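Rio2 kinase (Chaetomium thermophilum, PDB 4GYI) binds ADP and magnesium and probably acts as an atypical RIO-family serine/threonine kinase and ATPase in maturation of the small ribosomal subunit. Local coordinates at residues A165-F175 and A312-E320. Sequence-based numbering, arbitrary orientation.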
loop_
_atom_site.group_PDB
_atom_site.type_symbol
_atom_site.label_atom_id
_atom_site.label_comp_id
_atom_site.label_asym_id
_atom_site.label_seq_id
_atom_site.Cartn_x
_atom_site.Cartn_y
_atom_site.Cartn_z
ATOM N N ALA A 165 0.358 -9.583 1.089
ATOM C CA ALA A 165 0.740 -10.868 1.655
ATOM C C ALA A 165 0.662 -10.819 3.181
ATOM O O ALA A 165 0.220 -11.768 3.825
ATOM C CB ALA A 165 2.140 -11.234 1.209
ATOM N N PHE A 166 1.098 -9.705 3.761
ATOM C CA PHE A 166 1.032 -9.555 5.205
ATOM C C PHE A 166 -0.379 -9.376 5.689
ATOM O O PHE A 166 -0.728 -9.873 6.754
ATOM C CB PHE A 166 1.921 -8.422 5.703
ATOM C CG PHE A 166 3.357 -8.810 5.806
ATOM C CD1 PHE A 166 3.706 -10.092 6.200
ATOM C CD2 PHE A 166 4.353 -7.916 5.503
ATOM C CE1 PHE A 166 5.033 -10.470 6.289
ATOM C CE2 PHE A 166 5.676 -8.290 5.603
ATOM C CZ PHE A 166 6.013 -9.570 5.984
ATOM N N MET A 167 -1.205 -8.689 4.910
ATOM C CA MET A 167 -2.583 -8.501 5.332
ATOM C C MET A 167 -3.314 -9.838 5.299
ATOM O O MET A 167 -4.100 -10.126 6.191
ATOM C CB MET A 167 -3.275 -7.427 4.490
ATOM C CG MET A 167 -4.690 -7.059 4.937
ATOM S SD MET A 167 -5.423 -5.851 3.791
ATOM C CE MET A 167 -4.138 -4.585 3.811
ATOM N N LYS A 168 -3.039 -10.664 4.293
ATOM C CA LYS A 168 -3.597 -12.012 4.273
ATOM C C LYS A 168 -3.171 -12.840 5.484
ATOM O O LYS A 168 -4.011 -13.461 6.151
ATOM C CB LYS A 168 -3.202 -12.777 3.004
ATOM C CG LYS A 168 -4.021 -12.460 1.771
ATOM C CD LYS A 168 -3.707 -13.444 0.658
ATOM C CE LYS A 168 -4.031 -14.879 1.083
ATOM N NZ LYS A 168 -3.452 -15.943 0.192
ATOM N N ALA A 169 -1.872 -12.882 5.753
ATOM C CA ALA A 169 -1.371 -13.695 6.864
ATOM C C ALA A 169 -2.002 -13.227 8.167
ATOM O O ALA A 169 -2.439 -14.032 8.981
ATOM C CB ALA A 169 0.174 -13.625 6.958
ATOM N N LEU A 170 -2.075 -11.915 8.352
ATOM C CA LEU A 170 -2.544 -11.376 9.618
ATOM C C LEU A 170 -4.035 -11.596 9.744
ATOM O O LEU A 170 -4.533 -11.946 10.807
ATOM C CB LEU A 170 -2.214 -9.885 9.729
ATOM C CG LEU A 170 -0.725 -9.610 9.907
ATOM C CD1 LEU A 170 -0.418 -8.149 9.686
ATOM C CD2 LEU A 170 -0.288 -10.056 11.299
ATOM N N TYR A 171 -4.745 -11.379 8.649
ATOM C CA TYR A 171 -6.191 -11.546 8.650
ATOM C C TYR A 171 -6.579 -12.994 8.974
ATOM O O TYR A 171 -7.502 -13.239 9.747
ATOM C CB TYR A 171 -6.774 -11.133 7.303
ATOM C CG TYR A 171 -8.277 -11.219 7.253
ATOM C CD1 TYR A 171 -9.063 -10.216 7.794
ATOM C CD2 TYR A 171 -8.914 -12.309 6.666
ATOM C CE1 TYR A 171 -10.442 -10.291 7.763
ATOM C CE2 TYR A 171 -10.296 -12.389 6.627
ATOM C CZ TYR A 171 -11.054 -11.376 7.179
ATOM O OH TYR A 171 -12.431 -11.441 7.139
ATOM N N GLU A 172 -5.863 -13.949 8.394
ATOM C CA GLU A 172 -6.170 -15.366 8.613
ATOM C C GLU A 172 -5.794 -15.847 10.021
ATOM O O GLU A 172 -6.444 -16.730 10.575
ATOM C CB GLU A 172 -5.536 -16.227 7.522
ATOM C CG GLU A 172 -6.230 -16.078 6.167
ATOM C CD GLU A 172 -5.334 -16.451 4.986
ATOM O OE1 GLU A 172 -4.102 -16.592 5.181
ATOM O OE2 GLU A 172 -5.863 -16.592 3.858
ATOM N N GLU A 173 -4.772 -15.244 10.618
ATOM C CA GLU A 173 -4.439 -15.559 12.002
ATOM C C GLU A 173 -5.400 -14.983 13.040
ATOM O O GLU A 173 -5.276 -15.279 14.226
ATOM C CB GLU A 173 -3.016 -15.124 12.329
ATOM C CG GLU A 173 -1.985 -16.002 11.699
ATOM C CD GLU A 173 -2.236 -17.464 11.999
ATOM O OE1 GLU A 173 -2.659 -18.188 11.070
ATOM O OE2 GLU A 173 -2.022 -17.877 13.161
ATOM N N GLY A 174 -6.343 -14.158 12.609
ATOM C CA GLY A 174 -7.275 -13.542 13.537
ATOM C C GLY A 174 -6.890 -12.154 14.048
ATOM O O GLY A 174 -7.491 -11.660 15.003
ATOM N N PHE A 175 -5.896 -11.520 13.431
ATOM C CA PHE A 175 -5.530 -10.139 13.785
ATOM C C PHE A 175 -6.578 -9.136 13.290
ATOM O O PHE A 175 -7.219 -9.363 12.260
ATOM C CB PHE A 175 -4.196 -9.756 13.178
ATOM C CG PHE A 175 -3.018 -10.328 13.887
ATOM C CD1 PHE A 175 -2.317 -9.574 14.810
ATOM C CD2 PHE A 175 -2.586 -11.616 13.610
ATOM C CE1 PHE A 175 -1.213 -10.092 15.458
ATOM C CE2 PHE A 175 -1.484 -12.143 14.254
ATOM C CZ PHE A 175 -0.797 -11.380 15.180
ATOM N N ALA A 312 2.218 -20.355 18.080
ATOM C CA ALA A 312 2.539 -19.188 17.242
ATOM C C ALA A 312 3.135 -19.462 15.867
ATOM O O ALA A 312 4.312 -19.794 15.730
ATOM C CB ALA A 312 3.416 -18.203 18.007
ATOM N N LYS A 313 2.301 -19.297 14.852
ATOM C CA LYS A 313 2.738 -19.412 13.477
ATOM C C LYS A 313 3.603 -18.204 13.112
ATOM O O LYS A 313 3.254 -17.068 13.426
ATOM C CB LYS A 313 1.519 -19.489 12.557
ATOM C CG LYS A 313 1.854 -19.905 11.145
ATOM C CD LYS A 313 0.644 -19.872 10.227
ATOM C CE LYS A 313 0.988 -20.464 8.859
ATOM N NZ LYS A 313 2.338 -20.032 8.366
ATOM N N ARG A 314 4.735 -18.450 12.460
ATOM C CA ARG A 314 5.639 -17.372 12.066
ATOM C C ARG A 314 5.119 -16.707 10.805
ATOM O O ARG A 314 5.268 -17.249 9.708
ATOM C CB ARG A 314 7.043 -17.922 11.799
ATOM C CG ARG A 314 7.740 -18.514 13.009
ATOM C CD ARG A 314 8.333 -17.431 13.903
ATOM N NE ARG A 314 9.300 -16.594 13.192
ATOM C CZ ARG A 314 10.623 -16.731 13.265
ATOM N NH1 ARG A 314 11.164 -17.675 14.032
ATOM N NH2 ARG A 314 11.410 -15.912 12.575
ATOM N N LEU A 315 4.522 -15.527 10.956
ATOM C CA LEU A 315 3.905 -14.837 9.823
ATOM C C LEU A 315 4.928 -14.155 8.934
ATOM O O LEU A 315 4.619 -13.771 7.804
ATOM C CB LEU A 315 2.883 -13.815 10.313
ATOM C CG LEU A 315 1.782 -14.464 11.149
ATOM C CD1 LEU A 315 0.611 -13.523 11.367
ATOM C CD2 LEU A 315 1.332 -15.723 10.438
ATOM N N ASP A 316 6.152 -14.023 9.439
ATOM C CA ASP A 316 7.211 -13.331 8.712
ATOM C C ASP A 316 7.791 -14.175 7.582
ATOM O O ASP A 316 8.870 -13.884 7.062
ATOM C CB ASP A 316 8.317 -12.887 9.672
ATOM C CG ASP A 316 8.774 -14.003 10.595
ATOM O OD1 ASP A 316 7.986 -14.950 10.814
ATOM O OD2 ASP A 316 9.914 -13.925 11.106
ATOM N N ALA A 317 7.066 -15.224 7.212
ATOM C CA ALA A 317 7.463 -16.093 6.117
ATOM C C ALA A 317 6.436 -16.027 4.993
ATOM O O ALA A 317 6.540 -16.760 4.009
ATOM C CB ALA A 317 7.622 -17.516 6.610
ATOM N N ALA A 318 5.450 -15.143 5.148
ATOM C CA ALA A 318 4.394 -14.967 4.152
ATOM C C ALA A 318 4.962 -14.432 2.842
ATOM O O ALA A 318 4.407 -14.649 1.764
ATOM C CB ALA A 318 3.309 -14.034 4.683
ATOM N N LEU A 319 6.085 -13.735 2.947
ATOM C CA LEU A 319 6.737 -13.146 1.790
ATOM C C LEU A 319 7.421 -14.195 0.903
ATOM O O LEU A 319 7.473 -14.039 -0.317
ATOM C CB LEU A 319 7.747 -12.095 2.257
ATOM C CG LEU A 319 7.820 -10.792 1.458
ATOM C CD1 LEU A 319 6.422 -10.355 1.017
ATOM C CD2 LEU A 319 8.512 -9.699 2.281
ATOM N N GLU A 320 7.937 -15.260 1.516
ATOM C CA GLU A 320 8.611 -16.322 0.770
ATOM C C GLU A 320 7.664 -16.889 -0.264
ATOM O O GLU A 320 8.083 -17.316 -1.337
ATOM C CB GLU A 320 9.038 -17.465 1.695
ATOM C CG GLU A 320 9.541 -17.034 3.048
ATOM C CD GLU A 320 10.787 -16.193 2.954
ATOM O OE1 GLU A 320 10.662 -14.953 2.864
ATOM O OE2 GLU A 320 11.892 -16.774 2.967
#
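Leu315 pushes its side chain in among Ala169, Leu170, Glu173 and Phe175, at the C-terminal end of a kinase helix. From CB, which points at that helix, the chain leaves with CG anti to its own carbonyl carbon (chi1 -59°), and CG comes within 4.1 Å of Glu173 CG before the two methyls part. Glu173 CG is straddled by them, 3.6 Å from each of Leu315 CD1 and CD2. CD1 faces Leu170 and Phe175: it lies 3.6 Å from Leu170 CD2 and meets Phe175 CE2 obliquely at 3.8 Å. CD2 rests beside Ala169 CB. Leu170 CD2 in turn lies over one face of the Phe175 ring, near its rim, so leucine, leucine and phenylalanine form one continuous apolar cluster.

Further along, small residues bring the backbones together: the CB atoms of Ala169 and Ala318 touch at 3.9 Å, and Phe166 sets the edge of its ring, through CE1, 3.7 Å from Leu315 O. The same oxygen takes the backbone N-H of Ala318. At the other end, Glu173 bends at chi2 (-52°) and crosses Lys313 at about a right angle; its OE1 meets the aliphatic CD, while NZ stays 6.0 Å from OE1, too far for a salt bridge. Cutting Glu173 back to an alanine removes CG and the carboxylate, which would probably leave both Leu315 methyls less tightly packed on this side and the Lys313 chain without its crossing partner. No hydrogen bond joins the two segments; Gly174 closes the helix in a Schellman motif.

Helix 149-172 holds the αC position of the kinase N-lobe, and its C-terminal end packs on the loop after helix 300-304; the side chain of Phe166 is about 12 Å from the bound ADP. Alongside, from the C-lobe, Leu226 of strand 226-227 touches Phe166, Leu170 and Leu315, while Leu221 of helix 207-223 packs on Leu170 and Phe175.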